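Local atomic coordinates of acetyltransferase (PDB entry 4JXR), a protein that probably transfers an acetyl group from acetyl-CoA to an acceptor molecule, as a phosphinothricin acetyltransferase-like member of the GNAT superfamily. Residues A72-L84 against P174-S186. Residues are numbered along the deposited sequence; the frame is centred on the assembly and turned at random.
Sequences ASAFRNRTAYRFL and PTEGVYPDTLYRS
Arg-82 reaches from the loop between strands 66-74 and 84-91 into the C-terminal tail, where its guanidinium forms a salt bridge with Asp-181. Arginine suits the place, having a long aliphatic stem and a three-nitrogen end. Its CB packs against CB of Leu-183 and near CD2 of Tyr-184, CG passes Pro-180 O, and CD lies 3.4 Å from Leu-183 O. With CG lodged between backbone N and carbonyl carbon (chi1 65°) and the chain extended from CG to NE, the guanidinium arrives side-on to Asp-181, whose carboxylate is turned 44° from it. NE meets OD1 from above the carboxylate plane at 3.1 Å; NH2 meets the same OD1 nearly along its C-O axis at 2.9 Å. NH1 turns back to Thr-79 O at 3.0 Å. CE2 of Phe-83 lies over one guanidinium face and CZ of Arg-185 over the opposite one, both toward the rim. Arg-185 is folded at its CG and CD, which brings NH1 to Asp-181 O and, in a longer salt bridge, within 3.4 Å of OD1. Gly-177 N donates to OD2, helping to fix the carboxylate.

Phe-83 is flat enough to fit between Arg-82 CG and Pro-174, whose compact, C-H-rich ring sets CG 3.6 Å from the centroid (CH-pi). Tyr-184 lays a ring face against Asn-77 CB (CH-pi, 4.0 Å to the centroid), and its OH hydrogen-bonds to the hydroxyl of Tyr-54. Thr-79 gives its hydroxyl to Tyr-184 O at 2.7 Å and its methyl to Arg-185.

The tail thus folds back onto this loop, away from the acetyl-CoA site. Asp-181 would probably remain ionised, its charge letting two guanidinium groups lie close, and Arg-185 NH2 extends the network to Glu-34 of the second subunit.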
# COMPACT_ATOMS: atom_id res chain seq x y z
N ALA A 72 -8.35 -1.89 -12.41
CA ALA A 72 -7.63 -0.86 -11.72
C ALA A 72 -8.33 -0.54 -10.43
O ALA A 72 -9.56 -0.66 -10.33
CB ALA A 72 -7.52 0.40 -12.58
N SER A 73 -7.58 -0.14 -9.43
CA SER A 73 -8.15 0.32 -8.19
C SER A 73 -7.15 1.26 -7.52
O SER A 73 -6.10 1.58 -8.07
CB SER A 73 -8.48 -0.85 -7.30
OG SER A 73 -9.27 -0.40 -6.19
N ALA A 74 -7.49 1.75 -6.33
CA ALA A 74 -6.55 2.61 -5.62
C ALA A 74 -5.31 1.84 -5.23
O ALA A 74 -5.37 0.68 -4.83
CB ALA A 74 -7.19 3.14 -4.37
N PHE A 75 -4.17 2.54 -5.23
CA PHE A 75 -3.00 2.06 -4.51
C PHE A 75 -3.28 2.12 -2.99
O PHE A 75 -3.12 1.14 -2.28
CB PHE A 75 -1.82 2.96 -4.88
CG PHE A 75 -0.60 2.71 -4.04
CD1 PHE A 75 0.08 1.54 -4.12
CD2 PHE A 75 -0.14 3.65 -3.15
CE1 PHE A 75 1.18 1.28 -3.30
CE2 PHE A 75 0.94 3.41 -2.33
CZ PHE A 75 1.60 2.21 -2.38
N ARG A 76 -3.70 3.28 -2.52
CA ARG A 76 -4.24 3.53 -1.21
C ARG A 76 -5.36 4.55 -1.39
O ARG A 76 -5.26 5.43 -2.20
CB ARG A 76 -3.19 4.09 -0.23
CG ARG A 76 -2.14 3.11 0.14
CD ARG A 76 -1.02 3.56 1.11
NE ARG A 76 -0.34 2.37 1.62
CZ ARG A 76 0.64 2.38 2.53
NH1 ARG A 76 1.18 3.51 2.94
NH2 ARG A 76 1.10 1.25 2.99
N ASN A 77 -6.46 4.36 -0.68
CA ASN A 77 -7.64 5.20 -0.88
C ASN A 77 -7.61 6.45 0.01
O ASN A 77 -8.59 6.77 0.65
CB ASN A 77 -8.90 4.40 -0.61
CG ASN A 77 -8.97 3.94 0.81
OD1 ASN A 77 -8.11 4.17 1.59
ND2 ASN A 77 -10.07 3.32 1.15
N ARG A 78 -6.50 7.16 0.05
CA ARG A 78 -6.34 8.44 0.71
C ARG A 78 -6.39 9.52 -0.37
O ARG A 78 -5.97 9.34 -1.52
CB ARG A 78 -5.07 8.57 1.53
CG ARG A 78 -4.86 7.59 2.72
CD ARG A 78 -6.11 7.25 3.54
NE ARG A 78 -5.81 6.61 4.85
CZ ARG A 78 -6.73 6.25 5.74
NH1 ARG A 78 -6.37 5.69 6.90
NH2 ARG A 78 -8.01 6.42 5.48
N THR A 79 -6.96 10.65 0.04
CA THR A 79 -7.28 11.74 -0.85
C THR A 79 -6.18 12.08 -1.83
O THR A 79 -6.42 12.21 -3.04
CB THR A 79 -7.68 12.98 -0.04
OG1 THR A 79 -8.67 12.64 0.90
CG2 THR A 79 -8.17 14.09 -0.98
N ALA A 80 -4.96 12.30 -1.35
CA ALA A 80 -3.92 12.78 -2.23
C ALA A 80 -3.50 11.78 -3.28
O ALA A 80 -2.87 12.16 -4.24
CB ALA A 80 -2.75 13.32 -1.47
N TYR A 81 -3.82 10.49 -3.09
CA TYR A 81 -3.54 9.45 -4.06
C TYR A 81 -4.60 9.29 -5.13
O TYR A 81 -4.55 8.37 -5.93
CB TYR A 81 -3.35 8.09 -3.38
CG TYR A 81 -2.11 7.87 -2.58
CD1 TYR A 81 -0.85 7.92 -3.17
CD2 TYR A 81 -2.17 7.50 -1.24
CE1 TYR A 81 0.29 7.52 -2.45
CE2 TYR A 81 -1.03 7.14 -0.50
CZ TYR A 81 0.18 7.18 -1.12
OH TYR A 81 1.33 6.80 -0.42
N ARG A 82 -5.61 10.19 -5.19
CA ARG A 82 -6.76 9.91 -6.05
C ARG A 82 -6.44 9.84 -7.53
O ARG A 82 -7.21 9.20 -8.28
CB ARG A 82 -7.90 10.90 -5.77
CG ARG A 82 -7.59 12.35 -6.11
CD ARG A 82 -8.60 13.26 -5.42
NE ARG A 82 -8.41 14.68 -5.66
CZ ARG A 82 -7.50 15.44 -5.05
NH1 ARG A 82 -6.69 14.93 -4.15
NH2 ARG A 82 -7.44 16.74 -5.32
N PHE A 83 -5.38 10.46 -7.99
CA PHE A 83 -4.99 10.41 -9.40
C PHE A 83 -4.07 9.24 -9.73
O PHE A 83 -3.63 9.10 -10.88
CB PHE A 83 -4.32 11.72 -9.84
CG PHE A 83 -5.23 12.90 -9.61
CD1 PHE A 83 -6.29 13.14 -10.43
CD2 PHE A 83 -5.04 13.73 -8.52
CE1 PHE A 83 -7.17 14.20 -10.14
CE2 PHE A 83 -5.91 14.77 -8.24
CZ PHE A 83 -6.95 15.00 -9.05
N LEU A 84 -3.79 8.38 -8.75
CA LEU A 84 -2.96 7.17 -8.89
C LEU A 84 -3.85 5.95 -8.86
O LEU A 84 -4.69 5.79 -7.97
CB LEU A 84 -1.99 7.13 -7.72
CG LEU A 84 -1.14 5.84 -7.59
CD1 LEU A 84 -0.24 5.64 -8.76
CD2 LEU A 84 -0.37 5.86 -6.30
N PRO A 174 -4.58 18.68 -12.32
CA PRO A 174 -5.87 18.11 -12.71
C PRO A 174 -7.00 19.11 -12.61
O PRO A 174 -7.05 19.89 -11.70
CB PRO A 174 -6.12 16.94 -11.73
CG PRO A 174 -4.76 16.52 -11.48
CD PRO A 174 -4.05 17.91 -11.21
N THR A 175 -7.99 18.88 -13.45
CA THR A 175 -9.17 19.73 -13.45
C THR A 175 -9.98 19.53 -12.19
O THR A 175 -10.34 18.39 -11.86
CB THR A 175 -9.99 19.38 -14.68
OG1 THR A 175 -9.13 19.55 -15.82
CG2 THR A 175 -11.18 20.27 -14.80
N GLU A 176 -10.27 20.60 -11.44
CA GLU A 176 -11.04 20.50 -10.23
C GLU A 176 -12.46 20.10 -10.52
O GLU A 176 -13.10 20.60 -11.44
CB GLU A 176 -11.02 21.80 -9.40
CG GLU A 176 -9.65 22.17 -8.86
CD GLU A 176 -9.68 23.46 -8.09
OE1 GLU A 176 -10.79 23.98 -7.82
OE2 GLU A 176 -8.57 23.96 -7.75
N GLY A 177 -12.97 19.23 -9.70
CA GLY A 177 -14.38 18.91 -9.67
C GLY A 177 -14.88 17.95 -10.70
O GLY A 177 -16.07 17.75 -10.81
N VAL A 178 -13.98 17.33 -11.45
CA VAL A 178 -14.38 16.29 -12.37
C VAL A 178 -13.58 15.05 -12.04
O VAL A 178 -12.40 15.12 -11.60
CB VAL A 178 -14.19 16.60 -13.87
CG1 VAL A 178 -14.80 17.94 -14.27
CG2 VAL A 178 -12.77 16.68 -14.27
N TYR A 179 -14.25 13.91 -12.17
CA TYR A 179 -13.63 12.62 -11.86
C TYR A 179 -12.28 12.55 -12.55
O TYR A 179 -12.19 12.90 -13.70
CB TYR A 179 -14.56 11.50 -12.36
CG TYR A 179 -14.11 10.08 -11.97
CD1 TYR A 179 -14.54 9.54 -10.79
CD2 TYR A 179 -13.28 9.33 -12.78
CE1 TYR A 179 -14.17 8.25 -10.40
CE2 TYR A 179 -12.87 8.07 -12.39
CZ TYR A 179 -13.33 7.50 -11.22
OH TYR A 179 -12.92 6.24 -10.89
N PRO A 180 -11.22 12.03 -11.86
CA PRO A 180 -11.23 11.39 -10.52
C PRO A 180 -10.91 12.36 -9.39
O PRO A 180 -10.67 11.91 -8.26
CB PRO A 180 -10.16 10.30 -10.68
CG PRO A 180 -9.15 10.98 -11.58
CD PRO A 180 -9.98 11.77 -12.57
N ASP A 181 -10.93 13.68 -9.63
CA ASP A 181 -10.73 14.63 -8.54
C ASP A 181 -11.77 14.48 -7.46
O ASP A 181 -11.52 14.88 -6.31
CB ASP A 181 -10.80 16.07 -9.09
CG ASP A 181 -10.39 17.08 -8.09
OD1 ASP A 181 -9.30 16.97 -7.51
OD2 ASP A 181 -11.17 18.05 -7.86
N THR A 182 -12.92 13.95 -7.81
CA THR A 182 -14.03 13.76 -6.91
C THR A 182 -13.92 12.54 -5.99
O THR A 182 -14.76 12.35 -5.13
CB THR A 182 -15.32 13.66 -7.72
OG1 THR A 182 -15.11 12.66 -8.71
CG2 THR A 182 -15.62 14.96 -8.41
N LEU A 183 -12.90 11.68 -6.19
CA LEU A 183 -12.71 10.51 -5.33
C LEU A 183 -12.09 10.90 -4.02
O LEU A 183 -11.19 11.73 -3.92
CB LEU A 183 -11.79 9.49 -5.99
CG LEU A 183 -12.38 8.62 -7.06
CD1 LEU A 183 -11.28 7.84 -7.73
CD2 LEU A 183 -13.37 7.67 -6.48
N TYR A 184 -12.54 10.21 -2.98
CA TYR A 184 -11.91 10.27 -1.67
C TYR A 184 -11.93 11.64 -1.05
O TYR A 184 -10.98 12.05 -0.41
CB TYR A 184 -10.48 9.67 -1.68
CG TYR A 184 -10.45 8.32 -2.40
CD1 TYR A 184 -11.39 7.32 -2.15
CD2 TYR A 184 -9.47 8.03 -3.30
CE1 TYR A 184 -11.39 6.13 -2.86
CE2 TYR A 184 -9.44 6.85 -4.02
CZ TYR A 184 -10.42 5.93 -3.82
OH TYR A 184 -10.49 4.72 -4.51
N ARG A 185 -13.02 12.39 -1.24
CA ARG A 185 -13.17 13.75 -0.73
C ARG A 185 -14.22 13.70 0.37
O ARG A 185 -15.09 12.85 0.37
CB ARG A 185 -13.59 14.72 -1.82
CG ARG A 185 -12.79 14.61 -3.08
CD ARG A 185 -11.28 14.77 -2.95
NE ARG A 185 -10.84 16.06 -2.42
CZ ARG A 185 -10.66 17.11 -3.19
NH1 ARG A 185 -10.88 17.09 -4.50
NH2 ARG A 185 -10.20 18.21 -2.63
N SER A 186 -14.14 14.59 1.30
CA SER A 186 -15.10 14.46 2.42
C SER A 186 -15.00 15.69 3.32
O SER A 186 -15.64 15.78 4.37
CB SER A 186 -14.89 13.13 3.20
OG SER A 186 -13.66 13.08 3.92
OXT SER A 186 -14.27 16.62 2.95